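Local coordinates for protein FAD-dependent oxidoreductase (Actinomadura kijaniata, PDB 3M9V) that probably works as a flavin-dependent oxidoreductase of the acyl-CoA dehydrogenase family in the biosynthesis of the sugar D-kijanose, and binds dTDP, at residues D62-G74 / Q105-R117. Numbering follows the deposited sequence.
With TYD (thymidine-5'-diphosphate), chain B.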
loop_
_atom_site.group_PDB
_atom_site.type_symbol
_atom_site.label_atom_id
_atom_site.label_comp_id
_atom_site.label_asym_id
_atom_site.label_seq_id
_atom_site.Cartn_x
_atom_site.Cartn_y
_atom_site.Cartn_z
ATOM N N ASP A 62 -31.930 23.719 21.634
ATOM C CA ASP A 62 -30.725 24.147 22.338
ATOM C C ASP A 62 -29.996 25.222 21.542
ATOM O O ASP A 62 -28.913 25.665 21.926
ATOM C CB ASP A 62 -29.798 22.933 22.418
ATOM C CG ASP A 62 -29.014 22.883 23.699
ATOM O OD1 ASP A 62 -29.602 23.320 24.712
ATOM O OD2 ASP A 62 -27.848 22.432 23.681
ATOM N N GLY A 63 -30.540 25.603 20.389
ATOM C CA GLY A 63 -29.860 26.568 19.523
ATOM C C GLY A 63 -28.620 26.145 18.742
ATOM O O GLY A 63 -28.070 26.934 17.973
ATOM N N LEU A 64 -28.188 24.893 18.854
ATOM C CA LEU A 64 -26.988 24.485 18.119
ATOM C C LEU A 64 -27.188 24.430 16.605
ATOM O O LEU A 64 -26.224 24.406 15.839
ATOM C CB LEU A 64 -26.423 23.172 18.671
ATOM C CG LEU A 64 -26.236 23.266 20.189
ATOM C CD1 LEU A 64 -25.864 21.942 20.818
ATOM C CD2 LEU A 64 -25.241 24.358 20.627
ATOM N N MET A 65 -28.441 24.403 16.165
ATOM C CA MET A 65 -28.757 24.465 14.738
ATOM C C MET A 65 -28.514 25.853 14.155
ATOM O O MET A 65 -28.520 26.059 12.936
ATOM C CB MET A 65 -30.159 23.903 14.473
ATOM C CG MET A 65 -30.284 22.400 14.732
ATOM S SD MET A 65 -29.435 21.290 13.557
ATOM C CE MET A 65 -30.437 21.370 12.075
ATOM N N GLY A 66 -28.233 26.800 15.044
ATOM C CA GLY A 66 -27.806 28.145 14.663
ATOM C C GLY A 66 -26.353 28.456 14.975
ATOM O O GLY A 66 -25.951 29.621 15.051
ATOM N N ALA A 67 -25.527 27.422 15.144
ATOM C CA ALA A 67 -24.162 27.660 15.619
ATOM C C ALA A 67 -23.368 28.519 14.645
ATOM O O ALA A 67 -22.496 29.292 15.060
ATOM C CB ALA A 67 -23.385 26.320 15.867
ATOM N N THR A 68 -23.607 28.337 13.350
ATOM C CA THR A 68 -22.835 29.062 12.341
ATOM C C THR A 68 -23.582 30.286 11.774
ATOM O O THR A 68 -23.210 30.878 10.747
ATOM C CB THR A 68 -22.392 28.133 11.181
ATOM O OG1 THR A 68 -23.543 27.439 10.680
ATOM C CG2 THR A 68 -21.386 27.067 11.677
ATOM N N VAL A 69 -24.669 30.672 12.436
ATOM C CA VAL A 69 -25.313 31.941 12.105
ATOM C C VAL A 69 -24.510 33.073 12.746
ATOM O O VAL A 69 -24.083 32.955 13.891
ATOM C CB VAL A 69 -26.770 31.960 12.622
ATOM C CG1 VAL A 69 -27.379 33.349 12.426
ATOM C CG2 VAL A 69 -27.585 30.884 11.885
ATOM N N PRO A 70 -24.277 34.173 12.021
ATOM C CA PRO A 70 -23.552 35.340 12.541
ATOM C C PRO A 70 -24.100 35.795 13.908
ATOM O O PRO A 70 -25.313 35.786 14.141
ATOM C CB PRO A 70 -23.850 36.399 11.494
ATOM C CG PRO A 70 -23.919 35.618 10.218
ATOM C CD PRO A 70 -24.628 34.321 10.600
ATOM N N ALA A 71 -23.230 36.150 14.848
ATOM C CA ALA A 71 -23.741 36.689 16.105
ATOM C C ALA A 71 -24.652 37.914 15.901
ATOM O O ALA A 71 -25.624 38.084 16.631
ATOM C CB ALA A 71 -22.605 36.994 17.085
ATOM N N GLU A 72 -24.377 38.736 14.896
ATOM C CA GLU A 72 -25.271 39.839 14.557
ATOM C C GLU A 72 -26.716 39.362 14.505
ATOM O O GLU A 72 -27.597 40.158 14.809
ATOM C CB GLU A 72 -24.959 40.451 13.184
ATOM C CG GLU A 72 -23.642 41.219 13.057
ATOM C CD GLU A 72 -22.412 40.366 12.721
ATOM O OE1 GLU A 72 -21.558 40.884 11.965
ATOM O OE2 GLU A 72 -22.260 39.210 13.198
ATOM N N LEU A 73 -26.985 38.116 14.114
ATOM C CA LEU A 73 -28.360 37.685 13.924
ATOM C C LEU A 73 -28.840 36.833 15.081
ATOM O O LEU A 73 -29.927 36.264 15.007
ATOM C CB LEU A 73 -28.579 36.985 12.585
ATOM C CG LEU A 73 -28.225 37.892 11.407
ATOM C CD1 LEU A 73 -28.423 37.176 10.097
ATOM C CD2 LEU A 73 -29.158 39.083 11.390
ATOM N N GLY A 74 -28.027 36.755 16.130
ATOM C CA GLY A 74 -28.362 35.964 17.297
ATOM C C GLY A 74 -27.773 34.565 17.344
ATOM O O GLY A 74 -28.116 33.795 18.244
ATOM N N GLN A 105 -26.503 21.354 7.860
ATOM C CA GLN A 105 -26.998 22.567 8.513
ATOM C C GLN A 105 -25.895 23.587 8.792
ATOM O O GLN A 105 -26.054 24.777 8.511
ATOM C CB GLN A 105 -27.640 22.242 9.858
ATOM C CG GLN A 105 -28.170 23.500 10.564
ATOM C CD GLN A 105 -29.598 23.845 10.106
ATOM O OE1 GLN A 105 -30.124 23.252 9.163
ATOM N NE2 GLN A 105 -30.224 24.801 10.782
ATOM N N LEU A 106 -24.811 23.127 9.414
ATOM C CA LEU A 106 -23.723 24.033 9.789
ATOM C C LEU A 106 -23.084 24.704 8.580
ATOM O O LEU A 106 -22.770 25.892 8.598
ATOM C CB LEU A 106 -22.655 23.372 10.665
ATOM C CG LEU A 106 -23.227 22.764 11.955
ATOM C CD1 LEU A 106 -22.114 22.414 12.919
ATOM C CD2 LEU A 106 -24.136 23.751 12.646
ATOM N N SER A 107 -22.838 23.955 7.517
ATOM C CA SER A 107 -22.138 24.624 6.440
ATOM C C SER A 107 -23.093 25.551 5.692
ATOM O O SER A 107 -22.639 26.549 5.137
ATOM C CB SER A 107 -21.559 23.627 5.441
ATOM O OG SER A 107 -22.640 22.915 4.893
ATOM N N ARG A 108 -24.384 25.229 5.641
ATOM C CA ARG A 108 -25.358 26.184 5.105
ATOM C C ARG A 108 -25.394 27.508 5.898
ATOM O O ARG A 108 -25.564 28.589 5.316
ATOM C CB ARG A 108 -26.718 25.489 4.934
ATOM C CG ARG A 108 -27.811 26.266 4.206
ATOM C CD ARG A 108 -27.442 26.746 2.808
ATOM N NE ARG A 108 -27.389 25.636 1.873
ATOM C CZ ARG A 108 -27.085 25.752 0.586
ATOM N NH1 ARG A 108 -27.083 24.666 -0.182
ATOM N NH2 ARG A 108 -26.805 26.945 0.078
ATOM N N GLY A 109 -25.163 27.450 7.209
ATOM C CA GLY A 109 -24.991 28.659 8.021
ATOM C C GLY A 109 -23.911 29.579 7.461
ATOM O O GLY A 109 -24.069 30.808 7.366
ATOM N N LEU A 110 -22.798 28.968 7.065
ATOM C CA LEU A 110 -21.661 29.673 6.494
ATOM C C LEU A 110 -21.908 30.201 5.089
ATOM O O LEU A 110 -21.489 31.317 4.798
ATOM C CB LEU A 110 -20.423 28.766 6.451
ATOM C CG LEU A 110 -19.948 28.186 7.788
ATOM C CD1 LEU A 110 -18.771 27.208 7.518
ATOM C CD2 LEU A 110 -19.497 29.335 8.715
ATOM N N THR A 111 -22.556 29.459 4.202
ATOM C CA THR A 111 -22.695 30.050 2.870
ATOM C C THR A 111 -23.855 31.052 2.830
ATOM O O THR A 111 -23.827 31.984 2.022
ATOM C CB THR A 111 -22.892 28.963 1.798
ATOM O OG1 THR A 111 -23.985 28.129 2.198
ATOM C CG2 THR A 111 -21.667 28.082 1.707
ATOM N N LEU A 112 -24.877 30.876 3.672
ATOM C CA LEU A 112 -25.945 31.865 3.748
ATOM C C LEU A 112 -25.406 33.137 4.375
ATOM O O LEU A 112 -25.810 34.208 3.941
ATOM C CB LEU A 112 -27.192 31.406 4.503
ATOM C CG LEU A 112 -28.081 30.471 3.678
ATOM C CD1 LEU A 112 -29.252 30.019 4.555
ATOM C CD2 LEU A 112 -28.511 31.072 2.330
ATOM N N GLY A 113 -24.543 33.004 5.380
ATOM C CA GLY A 113 -23.857 34.144 5.977
ATOM C C GLY A 113 -23.051 34.960 4.979
ATOM O O GLY A 113 -22.877 36.176 5.103
ATOM N N TYR A 114 -22.552 34.307 3.940
ATOM C CA TYR A 114 -21.844 35.041 2.911
ATOM C C TYR A 114 -22.809 35.701 1.926
ATOM O O TYR A 114 -22.523 36.764 1.368
ATOM C CB TYR A 114 -20.964 34.033 2.170
ATOM C CG TYR A 114 -20.182 34.623 1.022
ATOM C CD1 TYR A 114 -18.829 34.928 1.175
ATOM C CD2 TYR A 114 -20.800 34.878 -0.199
ATOM C CE1 TYR A 114 -18.108 35.459 0.118
ATOM C CE2 TYR A 114 -20.088 35.421 -1.262
ATOM C CZ TYR A 114 -18.752 35.719 -1.079
ATOM O OH TYR A 114 -18.029 36.255 -2.118
ATOM N N GLU A 115 -23.940 35.060 1.659
ATOM C CA GLU A 115 -24.978 35.690 0.839
ATOM C C GLU A 115 -25.492 36.958 1.527
ATOM O O GLU A 115 -25.623 38.017 0.920
ATOM C CB GLU A 115 -26.158 34.737 0.659
ATOM C CG GLU A 115 -25.873 33.544 -0.237
ATOM C CD GLU A 115 -25.742 33.986 -1.683
ATOM O OE1 GLU A 115 -25.555 33.141 -2.580
ATOM O OE2 GLU A 115 -25.857 35.202 -1.938
ATOM N N TRP A 116 -25.778 36.823 2.816
ATOM C CA TRP A 116 -26.191 37.930 3.664
ATOM C C TRP A 116 -25.262 39.150 3.602
ATOM O O TRP A 116 -25.734 40.282 3.500
ATOM C CB TRP A 116 -26.362 37.438 5.105
ATOM C CG TRP A 116 -26.866 38.491 6.051
ATOM C CD1 TRP A 116 -28.051 39.165 5.952
ATOM C CD2 TRP A 116 -26.212 39.008 7.219
ATOM N NE1 TRP A 116 -28.174 40.061 6.981
ATOM C CE2 TRP A 116 -27.063 39.992 7.775
ATOM C CE3 TRP A 116 -25.002 38.727 7.860
ATOM C CZ2 TRP A 116 -26.748 40.697 8.937
ATOM C CZ3 TRP A 116 -24.683 39.435 9.006
ATOM C CH2 TRP A 116 -25.549 40.414 9.530
ATOM N N ARG A 117 -23.950 38.938 3.633
ATOM C CA ARG A 117 -22.979 40.030 3.677
ATOM C C ARG A 117 -22.580 40.503 2.282
ATOM O O ARG A 117 -22.110 41.627 2.152
ATOM C CB ARG A 117 -21.691 39.577 4.372
ATOM C CG ARG A 117 -21.773 39.401 5.883
ATOM C CD ARG A 117 -20.445 38.905 6.430
ATOM N NE ARG A 117 -20.550 37.992 7.569
ATOM C CZ ARG A 117 -20.665 38.376 8.841
ATOM N NH1 ARG A 117 -20.730 37.485 9.826
ATOM N NH2 ARG A 117 -20.713 39.671 9.144
HETATM P PA TYD B . -22.615 25.945 -3.618
HETATM O O1A TYD B . -24.109 25.722 -3.764
HETATM O O2A TYD B . -21.720 24.857 -3.052
HETATM O O3A TYD B . -22.016 26.444 -5.021
HETATM P PB TYD B . -22.874 26.115 -6.341
HETATM O O1B TYD B . -23.374 24.702 -6.102
HETATM O O2B TYD B . -21.753 26.208 -7.356
HETATM O O3B TYD B . -23.909 27.224 -6.348
HETATM O "O5'" TYD B . -22.299 27.334 -2.861
HETATM C "C5'" TYD B . -22.632 28.611 -3.403
HETATM C "C4'" TYD B . -22.679 29.384 -2.092
HETATM O "O4'" TYD B . -21.374 29.535 -1.548
HETATM C "C3'" TYD B . -23.272 30.776 -2.196
HETATM O "O3'" TYD B . -24.468 30.630 -1.428
HETATM C "C2'" TYD B . -22.342 31.650 -1.369
HETATM C "C1'" TYD B . -21.270 30.737 -0.781
HETATM N N1 TYD B . -19.931 31.307 -0.992
HETATM C C2 TYD B . -19.078 31.430 0.023
HETATM O O2 TYD B . -19.433 31.068 1.171
HETATM N N3 TYD B . -17.855 31.961 -0.196
HETATM C C4 TYD B . -17.473 32.354 -1.433
HETATM O O4 TYD B . -16.334 32.838 -1.606
HETATM C C5 TYD B . -18.353 32.234 -2.495
HETATM C C5M TYD B . -18.029 32.654 -3.904
HETATM C C6 TYD B . -19.601 31.689 -2.231
#
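T68 meets the helix at G109, where the two backbones come within 4.8 Å of each other at CA. Its OG1 donates to L106 O at 2.7 Å, in the carbonyl plane and on a lone pair. A chi1 of 52° brings OG1 over to the helix, against G109 CA; G109, having no side chain, lets the hydroxyl come this close. L106 O thus serves two donors, the threonine and, weakly, L110 N one turn on.

One turn before G109, Q105 NE2 gives a nearly straight bond (3.0 Å, 170°) to M65 O, which lies in the plane of the amide. The same nitrogen also hydrogen-bonds A139 O, and Q105 OE1 accepts from V141 N, so both ends of this buried amide are satisfied and its rotation is fixed. M65 CE packs on Q105 CD.

Toward the far end the chemistry turns apolar, then ionic. L73 CD1 stands 4.0 Å from the centroid of the six-membered ring of W116, over its face, while P70 CB lies 4.0 Å from W116 CZ3; the indole NE1 makes a weak hydrogen bond to E128 OE2. At the exposed end, R117 NH2 makes a salt bridge to E72 OE1 (3.2 Å), with the carboxylate oxygen in the guanidinium plane but the nitrogen coming from above the carboxylate plane.

The helix's other side belongs to dTDP: the Y114 ring lies against the thymine, with CD1 3.4 Å from N3, and E115 OE1 accepts from O3' while salt-bridged to R242. With an alanine at Y114 the thymine would probably lose the ring against its face and be freer to shift. Within the N-terminal helical domain, buried hydrogen bonds therefore fix the 62-74 loop to one side of helix 96-118, whose other side holds the nucleotide.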